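Local coordinates for protein RNA 2'-o-ribose methyltransferase (Thermus thermophilus, PDB 1IPA) that probably binds RNA and transfers a methyl group to a ribose 2'-hydroxyl, as expected of a SpoU/TrmH-family enzyme with a deep trefoil knot, at residues Leu190-His196 against Leu221-Leu226; Glu46-Val52 against Gly95-Arg101; Glu109-Ser113 against Trp182-Leu188. One frame throughout, in Å; residues are numbered along the deposited sequence.

Interaction 1. Residues Leu190-His196 against Leu221-Leu226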
loop_
_atom_site.group_PDB
_atom_site.type_symbol
_atom_site.label_atom_id
_atom_site.label_comp_id
_atom_site.label_asym_id
_atom_site.label_seq_id
_atom_site.Cartn_x
_atom_site.Cartn_y
_atom_site.Cartn_z
ATOM N N LEU A 190 -5.289 -21.927 2.903
ATOM C CA LEU A 190 -5.982 -20.666 3.054
ATOM C C LEU A 190 -6.794 -20.591 4.343
ATOM O O LEU A 190 -7.536 -21.512 4.667
ATOM C CB LEU A 190 -6.896 -20.451 1.848
ATOM C CG LEU A 190 -7.914 -19.301 1.886
ATOM C CD1 LEU A 190 -7.212 -17.947 1.891
ATOM C CD2 LEU A 190 -8.841 -19.419 0.672
ATOM N N VAL A 191 -6.632 -19.489 5.069
ATOM C CA VAL A 191 -7.356 -19.233 6.317
ATOM C C VAL A 191 -8.249 -18.021 6.046
ATOM O O VAL A 191 -7.758 -16.934 5.732
ATOM C CB VAL A 191 -6.377 -18.891 7.476
ATOM C CG1 VAL A 191 -7.155 -18.484 8.735
ATOM C CG2 VAL A 191 -5.473 -20.077 7.766
ATOM N N ALA A 192 -9.558 -18.205 6.138
ATOM C CA ALA A 192 -10.478 -17.105 5.884
ATOM C C ALA A 192 -10.987 -16.490 7.184
ATOM O O ALA A 192 -11.309 -17.200 8.132
ATOM C CB ALA A 192 -11.654 -17.587 5.040
ATOM N N THR A 193 -11.049 -15.164 7.214
ATOM C CA THR A 193 -11.513 -14.431 8.382
ATOM C C THR A 193 -13.003 -14.104 8.232
ATOM O O THR A 193 -13.436 -13.587 7.204
ATOM C CB THR A 193 -10.715 -13.106 8.552
ATOM O OG1 THR A 193 -9.310 -13.390 8.579
ATOM C CG2 THR A 193 -11.097 -12.404 9.849
ATOM N N THR A 194 -13.783 -14.433 9.257
ATOM C CA THR A 194 -15.217 -14.162 9.267
ATOM C C THR A 194 -15.674 -13.968 10.704
ATOM O O THR A 194 -15.167 -14.621 11.619
ATOM C CB THR A 194 -16.042 -15.328 8.665
ATOM O OG1 THR A 194 -15.638 -16.566 9.263
ATOM C CG2 THR A 194 -15.837 -15.410 7.177
ATOM N N PRO A 195 -16.642 -13.065 10.926
ATOM C CA PRO A 195 -17.138 -12.827 12.284
ATOM C C PRO A 195 -17.955 -14.000 12.832
ATOM O O PRO A 195 -18.136 -14.122 14.037
ATOM C CB PRO A 195 -17.966 -11.556 12.126
ATOM C CG PRO A 195 -18.507 -11.696 10.724
ATOM C CD PRO A 195 -17.280 -12.147 9.967
ATOM N N HIS A 196 -18.443 -14.875 11.958
ATOM C CA HIS A 196 -19.226 -16.004 12.442
ATOM C C HIS A 196 -18.484 -17.330 12.552
ATOM O O HIS A 196 -19.103 -18.374 12.741
ATOM C CB HIS A 196 -20.506 -16.175 11.616
ATOM C CG HIS A 196 -20.287 -16.223 10.140
ATOM N ND1 HIS A 196 -19.714 -17.304 9.506
ATOM C CD2 HIS A 196 -20.597 -15.335 9.165
ATOM C CE1 HIS A 196 -19.684 -17.082 8.203
ATOM N NE2 HIS A 196 -20.214 -15.894 7.971
ATOM N N LEU A 221 -16.731 -12.303 4.001
ATOM C CA LEU A 221 -16.212 -12.899 2.779
ATOM C C LEU A 221 -17.318 -13.739 2.155
ATOM O O LEU A 221 -18.066 -14.408 2.870
ATOM C CB LEU A 221 -15.000 -13.784 3.094
ATOM C CG LEU A 221 -13.702 -13.096 3.532
ATOM C CD1 LEU A 221 -12.723 -14.122 4.055
ATOM C CD2 LEU A 221 -13.108 -12.345 2.360
ATOM N N ARG A 222 -17.427 -13.693 0.827
ATOM C CA ARG A 222 -18.443 -14.465 0.116
ATOM C C ARG A 222 -18.248 -15.948 0.386
ATOM O O ARG A 222 -17.190 -16.366 0.855
ATOM C CB ARG A 222 -18.353 -14.218 -1.390
ATOM C CG ARG A 222 -18.411 -12.759 -1.780
ATOM C CD ARG A 222 -18.343 -12.584 -3.292
ATOM N NE ARG A 222 -18.160 -11.182 -3.660
ATOM C CZ ARG A 222 -18.989 -10.199 -3.311
ATOM N NH1 ARG A 222 -20.069 -10.460 -2.584
ATOM N NH2 ARG A 222 -18.729 -8.952 -3.682
ATOM N N ALA A 223 -19.271 -16.740 0.083
ATOM C CA ALA A 223 -19.211 -18.181 0.304
ATOM C C ALA A 223 -18.019 -18.791 -0.426
ATOM O O ALA A 223 -17.357 -19.688 0.095
ATOM C CB ALA A 223 -20.510 -18.839 -0.162
ATOM N N ALA A 224 -17.746 -18.291 -1.628
ATOM C CA ALA A 224 -16.639 -18.787 -2.434
ATOM C C ALA A 224 -15.353 -18.888 -1.620
ATOM O O ALA A 224 -14.649 -19.897 -1.690
ATOM C CB ALA A 224 -16.425 -17.880 -3.634
ATOM N N TRP A 225 -15.048 -17.847 -0.851
ATOM C CA TRP A 225 -13.837 -17.836 -0.031
ATOM C C TRP A 225 -13.911 -18.770 1.166
ATOM O O TRP A 225 -12.911 -19.370 1.545
ATOM C CB TRP A 225 -13.519 -16.418 0.458
ATOM C CG TRP A 225 -13.123 -15.511 -0.653
ATOM C CD1 TRP A 225 -13.940 -14.696 -1.378
ATOM C CD2 TRP A 225 -11.821 -15.404 -1.242
ATOM N NE1 TRP A 225 -13.232 -14.094 -2.385
ATOM C CE2 TRP A 225 -11.929 -14.509 -2.326
ATOM C CE3 TRP A 225 -10.572 -15.984 -0.959
ATOM C CZ2 TRP A 225 -10.838 -14.174 -3.133
ATOM C CZ3 TRP A 225 -9.486 -15.653 -1.759
ATOM C CH2 TRP A 225 -9.629 -14.752 -2.837
ATOM N N LEU A 226 -15.095 -18.901 1.752
ATOM C CA LEU A 226 -15.274 -19.761 2.915
ATOM C C LEU A 226 -15.226 -21.254 2.592
ATOM O O LEU A 226 -14.785 -22.058 3.409
ATOM C CB LEU A 226 -16.585 -19.414 3.621
ATOM C CG LEU A 226 -16.636 -17.965 4.109
ATOM C CD1 LEU A 226 -17.859 -17.740 4.980
ATOM C CD2 LEU A 226 -15.375 -17.657 4.892
#
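Leu226 meets Thr194 tip to tip: methyl CD2 of Leu226 is modelled 3.2 Å from CG2 of Thr194, closer than methyl carbons normally pack, so the exact spacing is doubtful. The torsion of Thr194 (chi1 50°) sets CG2 beside its own backbone N and anti to the carbonyl carbon, so the methyl rather than OG1 faces the leucine. The same Leu226 CD2 also reaches CB of Ala192, at 3.7 Å. Its other branch, CD1, comes to the edge of the His196 ring, 3.8 Å from CE1 and close to the ring plane, so the two leucine methyls divide their contacts along the chain from Ala192 to His196.

Leu221 approaches the same segment farther round, with CD1 3.8 Å from CB of Ala192 and 3.3 Å from the carbonyl O of Thr193. At the other end, CD2 of Leu190 touches the edge of the Trp225 indole at CE3 (4.2 Å), the two side chains crossing at about a right angle. No hydrogen bond joins the segments.

In the second shell, NE1 of Trp225 is hydrogen-bonded to Glu176, which helps fix the indole, and the ring lies against Val120 and Val122. Thr193, whose CB points away from the contact, bonds through OG1 to the backbone O of Ala213. Strand 190-193 runs between strands 210-214 and 231-233, and Leu190, Ala192 and Thr194 present one flank to the start of helix 223-228: the helix-on-parallel-sheet layering of the Rossmann-like, knotted SPOUT methyltransferase fold.

Interaction 2. Residues Glu46-Val52 against Gly95-Arg101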
loop_
_atom_site.group_PDB
_atom_site.type_symbol
_atom_site.label_atom_id
_atom_site.label_comp_id
_atom_site.label_asym_id
_atom_site.label_seq_id
_atom_site.Cartn_x
_atom_site.Cartn_y
_atom_site.Cartn_z
ATOM N N GLU A 46 13.198 6.361 -10.742
ATOM C CA GLU A 46 13.921 7.531 -11.224
ATOM C C GLU A 46 13.106 8.797 -10.987
ATOM O O GLU A 46 11.889 8.825 -11.204
ATOM C CB GLU A 46 14.220 7.406 -12.719
ATOM C CG GLU A 46 14.690 6.021 -13.154
ATOM C CD GLU A 46 15.092 5.972 -14.618
ATOM O OE1 GLU A 46 16.179 6.491 -14.950
ATOM O OE2 GLU A 46 14.318 5.427 -15.437
ATOM N N LEU A 47 13.792 9.842 -10.535
ATOM C CA LEU A 47 13.171 11.130 -10.269
ATOM C C LEU A 47 13.556 12.100 -11.381
ATOM O O LEU A 47 14.624 11.969 -11.971
ATOM C CB LEU A 47 13.667 11.664 -8.921
ATOM C CG LEU A 47 12.834 11.414 -7.656
ATOM C CD1 LEU A 47 12.052 10.105 -7.734
ATOM C CD2 LEU A 47 13.765 11.447 -6.460
ATOM N N GLU A 48 12.692 13.061 -11.684
ATOM C CA GLU A 48 13.016 14.038 -12.719
ATOM C C GLU A 48 13.202 15.426 -12.125
ATOM O O GLU A 48 14.037 16.201 -12.589
ATOM C CB GLU A 48 11.944 14.065 -13.799
ATOM C CG GLU A 48 11.791 12.737 -14.497
ATOM C CD GLU A 48 11.066 12.851 -15.815
ATOM O OE1 GLU A 48 10.031 13.546 -15.856
ATOM O OE2 GLU A 48 11.533 12.238 -16.802
ATOM N N GLN A 49 12.426 15.741 -11.098
ATOM C CA GLN A 49 12.564 17.028 -10.448
ATOM C C GLN A 49 12.045 17.019 -9.021
ATOM O O GLN A 49 11.220 16.186 -8.655
ATOM C CB GLN A 49 11.870 18.130 -11.255
ATOM C CG GLN A 49 10.377 18.017 -11.376
ATOM C CD GLN A 49 9.803 19.157 -12.193
ATOM O OE1 GLN A 49 10.288 19.451 -13.284
ATOM N NE2 GLN A 49 8.767 19.805 -11.673
ATOM N N ALA A 50 12.554 17.946 -8.217
ATOM C CA ALA A 50 12.146 18.051 -6.831
ATOM C C ALA A 50 11.722 19.467 -6.501
ATOM O O ALA A 50 12.395 20.426 -6.868
ATOM C CB ALA A 50 13.286 17.630 -5.918
ATOM N N LEU A 51 10.595 19.597 -5.815
ATOM C CA LEU A 51 10.112 20.902 -5.405
ATOM C C LEU A 51 10.508 21.065 -3.946
ATOM O O LEU A 51 10.515 20.089 -3.191
ATOM C CB LEU A 51 8.594 20.996 -5.569
ATOM C CG LEU A 51 8.103 21.337 -6.979
ATOM C CD1 LEU A 51 8.573 20.298 -7.986
ATOM C CD2 LEU A 51 6.588 21.421 -6.962
ATOM N N VAL A 52 10.843 22.294 -3.558
ATOM C CA VAL A 52 11.279 22.594 -2.198
ATOM C C VAL A 52 10.607 23.828 -1.603
ATOM O O VAL A 52 10.501 24.856 -2.262
ATOM C CB VAL A 52 12.794 22.825 -2.176
ATOM C CG1 VAL A 52 13.264 23.105 -0.757
ATOM C CG2 VAL A 52 13.505 21.619 -2.764
ATOM N N GLY A 95 7.665 19.507 2.784
ATOM C CA GLY A 95 8.410 20.614 2.218
ATOM C C GLY A 95 9.157 20.142 0.992
ATOM O O GLY A 95 9.778 20.932 0.279
ATOM N N LEU A 96 9.075 18.839 0.743
ATOM C CA LEU A 96 9.756 18.228 -0.388
ATOM C C LEU A 96 8.842 17.265 -1.121
ATOM O O LEU A 96 8.395 16.266 -0.552
ATOM C CB LEU A 96 10.998 17.486 0.100
ATOM C CG LEU A 96 11.948 16.950 -0.970
ATOM C CD1 LEU A 96 12.581 18.117 -1.723
ATOM C CD2 LEU A 96 13.024 16.093 -0.306
ATOM N N ILE A 97 8.557 17.582 -2.382
ATOM C CA ILE A 97 7.707 16.757 -3.239
ATOM C C ILE A 97 8.477 16.513 -4.520
ATOM O O ILE A 97 9.037 17.447 -5.092
ATOM C CB ILE A 97 6.404 17.468 -3.636
ATOM C CG1 ILE A 97 5.560 17.783 -2.403
ATOM C CG2 ILE A 97 5.629 16.593 -4.608
ATOM C CD1 ILE A 97 4.233 18.462 -2.740
ATOM N N ALA A 98 8.498 15.273 -4.993
ATOM C CA ALA A 98 9.234 14.981 -6.207
ATOM C C ALA A 98 8.360 14.494 -7.348
ATOM O O ALA A 98 7.230 14.045 -7.145
ATOM C CB ALA A 98 10.313 13.961 -5.913
ATOM N N LEU A 99 8.888 14.618 -8.557
ATOM C CA LEU A 99 8.200 14.151 -9.747
ATOM C C LEU A 99 8.946 12.877 -10.092
ATOM O O LEU A 99 10.167 12.897 -10.256
ATOM C CB LEU A 99 8.341 15.153 -10.895
ATOM C CG LEU A 99 7.725 14.741 -12.237
ATOM C CD1 LEU A 99 6.217 14.529 -12.058
ATOM C CD2 LEU A 99 7.991 15.810 -13.294
ATOM N N ALA A 100 8.225 11.772 -10.209
ATOM C CA ALA A 100 8.869 10.507 -10.511
ATOM C C ALA A 100 8.398 9.895 -11.819
ATOM O O ALA A 100 7.310 10.188 -12.298
ATOM C CB ALA A 100 8.625 9.534 -9.370
ATOM N N ARG A 101 9.242 9.040 -12.385
ATOM C CA ARG A 101 8.945 8.327 -13.619
ATOM C C ARG A 101 8.279 7.011 -13.212
ATOM O O ARG A 101 8.819 6.276 -12.392
ATOM C CB ARG A 101 10.246 8.013 -14.356
ATOM C CG ARG A 101 10.457 8.747 -15.662
ATOM C CD ARG A 101 9.800 8.027 -16.839
ATOM N NE ARG A 101 10.200 8.635 -18.106
ATOM C CZ ARG A 101 9.856 8.178 -19.307
ATOM N NH1 ARG A 101 9.094 7.099 -19.418
ATOM N NH2 ARG A 101 10.288 8.796 -20.398
HETATM O O HOH W 1 11.149 4.978 -12.349
#
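Leu51 N donates to Ile97 O over 2.8 Å in a nearly straight bond (175° at the hydrogen), and this pair anchors two antiparallel strands, whose directions differ by 163°. Its return bond, Ile97 N to Leu51 O, is longer at 3.3 Å and comes in tilted from the carbonyl plane.

Toward Glu46 the register shifts by one residue. Leu47 pairs with Ala100 and Ala50 with Ala98, leaving Glu48 and Gln49 together opposite Leu99: Glu48 N donates to Leu99 O (2.9 Å), while Leu99 N donates to Gln49 O. This register, with Glu48 at psi -35°, is consistent with a classic beta bulge. A water beyond it accepts from Glu46 N and donates to Arg101 O.

The partly exposed Glu48 side chain runs beside Leu99 toward Arg101. Its OE1 lies 4.0 Å from CD2 of Leu99, and OE2 comes to the edge of the Arg101 guanidinium near its plane, 4.1 Å from NE, too far for a salt bridge, with the two flat groups almost perpendicular. OE1 instead forms a salt bridge with Arg28, whose guanidinium also lies close to that of Arg101. Replacing this glutamate by alanine is likely to leave Arg28 without its salt-bridge mate and remove the negative charge beside Arg101.

Gln49 packs its CG 3.5 Å from CB of Leu99, on the same face as Leu51 and Ile97. On the other face, CG of Leu47 rests 4.0 Å from CB of Ala98.

Helix 9-15 covers the Gln49-Leu99 face through Leu14, and helix 34-42 the Leu47-Ala98 face through Ile37. Strand 47-53 also pairs in parallel with strand 75-79, and strand 96-101 antiparallel with strand 28-32, so both lie inside the mixed sheet of the eL30-like domain.

Interaction 3. Residues Glu109-Ser113 against Trp182-Leu188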
loop_
_atom_site.group_PDB
_atom_site.type_symbol
_atom_site.label_atom_id
_atom_site.label_comp_id
_atom_site.label_asym_id
_atom_site.label_seq_id
_atom_site.Cartn_x
_atom_site.Cartn_y
_atom_site.Cartn_z
ATOM N N GLU A 109 6.526 -13.349 -12.877
ATOM C CA GLU A 109 5.523 -14.122 -12.165
ATOM C C GLU A 109 5.977 -14.429 -10.749
ATOM O O GLU A 109 7.165 -14.357 -10.435
ATOM C CB GLU A 109 5.221 -15.411 -12.923
ATOM C CG GLU A 109 6.437 -16.245 -13.222
ATOM C CD GLU A 109 6.131 -17.357 -14.200
ATOM O OE1 GLU A 109 5.137 -18.082 -13.983
ATOM O OE2 GLU A 109 6.885 -17.507 -15.185
ATOM N N TYR A 110 5.019 -14.779 -9.899
ATOM C CA TYR A 110 5.300 -15.058 -8.501
ATOM C C TYR A 110 4.861 -16.436 -8.025
ATOM O O TYR A 110 3.758 -16.889 -8.323
ATOM C CB TYR A 110 4.632 -13.981 -7.644
ATOM C CG TYR A 110 4.616 -14.248 -6.156
ATOM C CD1 TYR A 110 5.801 -14.377 -5.433
ATOM C CD2 TYR A 110 3.409 -14.348 -5.465
ATOM C CE1 TYR A 110 5.780 -14.596 -4.059
ATOM C CE2 TYR A 110 3.376 -14.568 -4.100
ATOM C CZ TYR A 110 4.561 -14.691 -3.400
ATOM O OH TYR A 110 4.525 -14.917 -2.046
ATOM N N ARG A 111 5.753 -17.094 -7.288
ATOM C CA ARG A 111 5.487 -18.404 -6.701
ATOM C C ARG A 111 5.914 -18.343 -5.241
ATOM O O ARG A 111 7.074 -18.063 -4.924
ATOM C CB ARG A 111 6.241 -19.530 -7.432
ATOM C CG ARG A 111 7.519 -19.118 -8.147
ATOM C CD ARG A 111 8.663 -18.767 -7.204
ATOM N NE ARG A 111 9.785 -18.188 -7.944
ATOM C CZ ARG A 111 9.746 -17.003 -8.548
ATOM N NH1 ARG A 111 8.645 -16.262 -8.496
ATOM N NH2 ARG A 111 10.801 -16.566 -9.227
ATOM N N PRO A 112 4.971 -18.601 -4.327
ATOM C CA PRO A 112 5.239 -18.572 -2.887
ATOM C C PRO A 112 6.421 -19.423 -2.437
ATOM O O PRO A 112 6.557 -20.577 -2.836
ATOM C CB PRO A 112 3.917 -19.045 -2.282
ATOM C CG PRO A 112 3.340 -19.917 -3.360
ATOM C CD PRO A 112 3.621 -19.121 -4.601
ATOM N N SER A 113 7.274 -18.845 -1.601
ATOM C CA SER A 113 8.424 -19.565 -1.082
ATOM C C SER A 113 7.976 -20.347 0.158
ATOM O O SER A 113 6.906 -20.095 0.699
ATOM C CB SER A 113 9.538 -18.582 -0.717
ATOM O OG SER A 113 9.178 -17.793 0.401
ATOM N N TRP A 182 -5.487 -19.306 -8.320
ATOM C CA TRP A 182 -4.053 -19.202 -8.083
ATOM C C TRP A 182 -3.665 -19.939 -6.791
ATOM O O TRP A 182 -2.703 -20.711 -6.766
ATOM C CB TRP A 182 -3.642 -17.732 -7.978
ATOM C CG TRP A 182 -2.165 -17.539 -7.833
ATOM C CD1 TRP A 182 -1.236 -17.566 -8.828
ATOM C CD2 TRP A 182 -1.442 -17.345 -6.613
ATOM N NE1 TRP A 182 0.023 -17.404 -8.305
ATOM C CE2 TRP A 182 -0.073 -17.266 -6.946
ATOM C CE3 TRP A 182 -1.817 -17.232 -5.267
ATOM C CZ2 TRP A 182 0.926 -17.081 -5.985
ATOM C CZ3 TRP A 182 -0.823 -17.048 -4.309
ATOM C CH2 TRP A 182 0.533 -16.974 -4.676
ATOM N N ILE A 183 -4.424 -19.689 -5.726
ATOM C CA ILE A 183 -4.177 -20.312 -4.426
ATOM C C ILE A 183 -4.095 -21.828 -4.586
ATOM O O ILE A 183 -3.103 -22.453 -4.214
ATOM C CB ILE A 183 -5.319 -19.999 -3.415
ATOM C CG1 ILE A 183 -5.570 -18.492 -3.335
ATOM C CG2 ILE A 183 -4.963 -20.546 -2.040
ATOM C CD1 ILE A 183 -4.437 -17.711 -2.764
ATOM N N LYS A 184 -5.152 -22.409 -5.142
ATOM C CA LYS A 184 -5.220 -23.850 -5.345
ATOM C C LYS A 184 -4.135 -24.348 -6.284
ATOM O O LYS A 184 -3.643 -25.461 -6.136
ATOM C CB LYS A 184 -6.602 -24.236 -5.877
ATOM C CG LYS A 184 -7.730 -23.755 -4.969
ATOM C CD LYS A 184 -7.495 -24.227 -3.529
ATOM C CE LYS A 184 -8.073 -23.262 -2.500
ATOM N NZ LYS A 184 -7.522 -23.551 -1.149
ATOM N N GLN A 185 -3.754 -23.509 -7.239
ATOM C CA GLN A 185 -2.723 -23.860 -8.205
ATOM C C GLN A 185 -1.404 -24.192 -7.507
ATOM O O GLN A 185 -0.627 -25.026 -7.983
ATOM C CB GLN A 185 -2.515 -22.702 -9.183
ATOM C CG GLN A 185 -1.725 -23.069 -10.418
ATOM C CD GLN A 185 -2.307 -24.281 -11.116
ATOM O OE1 GLN A 185 -3.523 -24.375 -11.309
ATOM N NE2 GLN A 185 -1.444 -25.214 -11.503
ATOM N N HIS A 186 -1.153 -23.539 -6.376
ATOM C CA HIS A 186 0.076 -23.776 -5.629
ATOM C C HIS A 186 -0.154 -24.536 -4.332
ATOM O O HIS A 186 0.723 -24.573 -3.466
ATOM C CB HIS A 186 0.781 -22.452 -5.320
ATOM C CG HIS A 186 1.268 -21.728 -6.535
ATOM N ND1 HIS A 186 0.426 -21.037 -7.378
ATOM C CD2 HIS A 186 2.510 -21.605 -7.060
ATOM C CE1 HIS A 186 1.128 -20.517 -8.370
ATOM N NE2 HIS A 186 2.395 -20.847 -8.200
ATOM N N ASN A 187 -1.322 -25.160 -4.213
ATOM C CA ASN A 187 -1.677 -25.903 -3.009
ATOM C C ASN A 187 -1.314 -25.075 -1.783
ATOM O O ASN A 187 -0.659 -25.555 -0.861
ATOM C CB ASN A 187 -0.957 -27.260 -2.968
ATOM C CG ASN A 187 -1.614 -28.299 -3.868
ATOM O OD1 ASN A 187 -2.839 -28.427 -3.890
ATOM N ND2 ASN A 187 -0.802 -29.055 -4.602
ATOM N N LEU A 188 -1.748 -23.821 -1.789
ATOM C CA LEU A 188 -1.468 -22.903 -0.693
ATOM C C LEU A 188 -2.596 -22.908 0.336
ATOM O O LEU A 188 -3.716 -22.513 0.038
ATOM C CB LEU A 188 -1.283 -21.489 -1.251
ATOM C CG LEU A 188 -0.831 -20.355 -0.329
ATOM C CD1 LEU A 188 0.604 -20.585 0.114
ATOM C CD2 LEU A 188 -0.947 -19.022 -1.073
#
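A Schellman motif ends helix 176-185, and the last turn of that helix and the residue after it present Trp182 and His186 to Tyr110 and Pro112 in the loop leading into strand 117-122. The motif is defined by Leu188 N bonding to Ile183 O and Asn187 N to Lys184 O, with Asn187 at positive phi.

Pro112 is the wedge: its CD lies 3.7 Å from CZ2 of Trp182 and equally 3.7 Å from CD2 of His186, and its CG reaches toward CB of His186. Farther along, CB of Pro112 only grazes CD1 of Leu188 at 4.4 Å.

Tyr110 meets the indole at its six-membered ring. The planes of the Tyr110 ring and the six-membered ring of Trp182 are nearly parallel, 16° apart, but the two rings are slid past each other and barely overlap; the touch is CD2 of Tyr110 on CZ2 of Trp182, at 3.7 Å. Carbonyl O of Tyr110 sits at the edge of the indole, in its plane, 3.7 Å from CZ2 of Trp182. With CG of Trp182 anti to the backbone N (chi1 -176°), the indole reaches out from the helix to the loop.

The imidazole is fixed from within its own segment. ND1 of His186 donates to Trp182 O at 3.2 Å, almost straight (174°), with the acceptor in the ring plane. Backbone N of His186 reaches the same oxygen from the opposite face of the carbonyl plane, so that atom holds both the helix turn and the ring's rotation. ND1 also sits above the rim of the indole.

Ile118 of strand 117-122 touches Tyr110, Pro112, Trp182 and Leu188 alike. Leu146 of strand 144-148 borders the indole, and Glu143, just before that strand, takes hydrogen bonds from Tyr110 OH and Ser113 OG.

In the fold
Interaction 2 belongs to the eL30-like domain, probably the RNA-binding part, whereas interactions 1 and 3 both bear on the parallel sheet of the methyltransferase fold. Its centre is 42 Å from that of interaction 1 and 37 Å from that of interaction 3, on the opposite side of the chain's centre, with nearest atoms about 30 Å and 20 Å away. Interactions 1 and 3 have centres 19 Å apart and are consecutive in sequence: helix 176-185 leads into strand 190-193. Both also share strand 117-122, touched by Trp225 in one and Trp182 in the other. The knotted methyltransferase domain carries the active-site architecture.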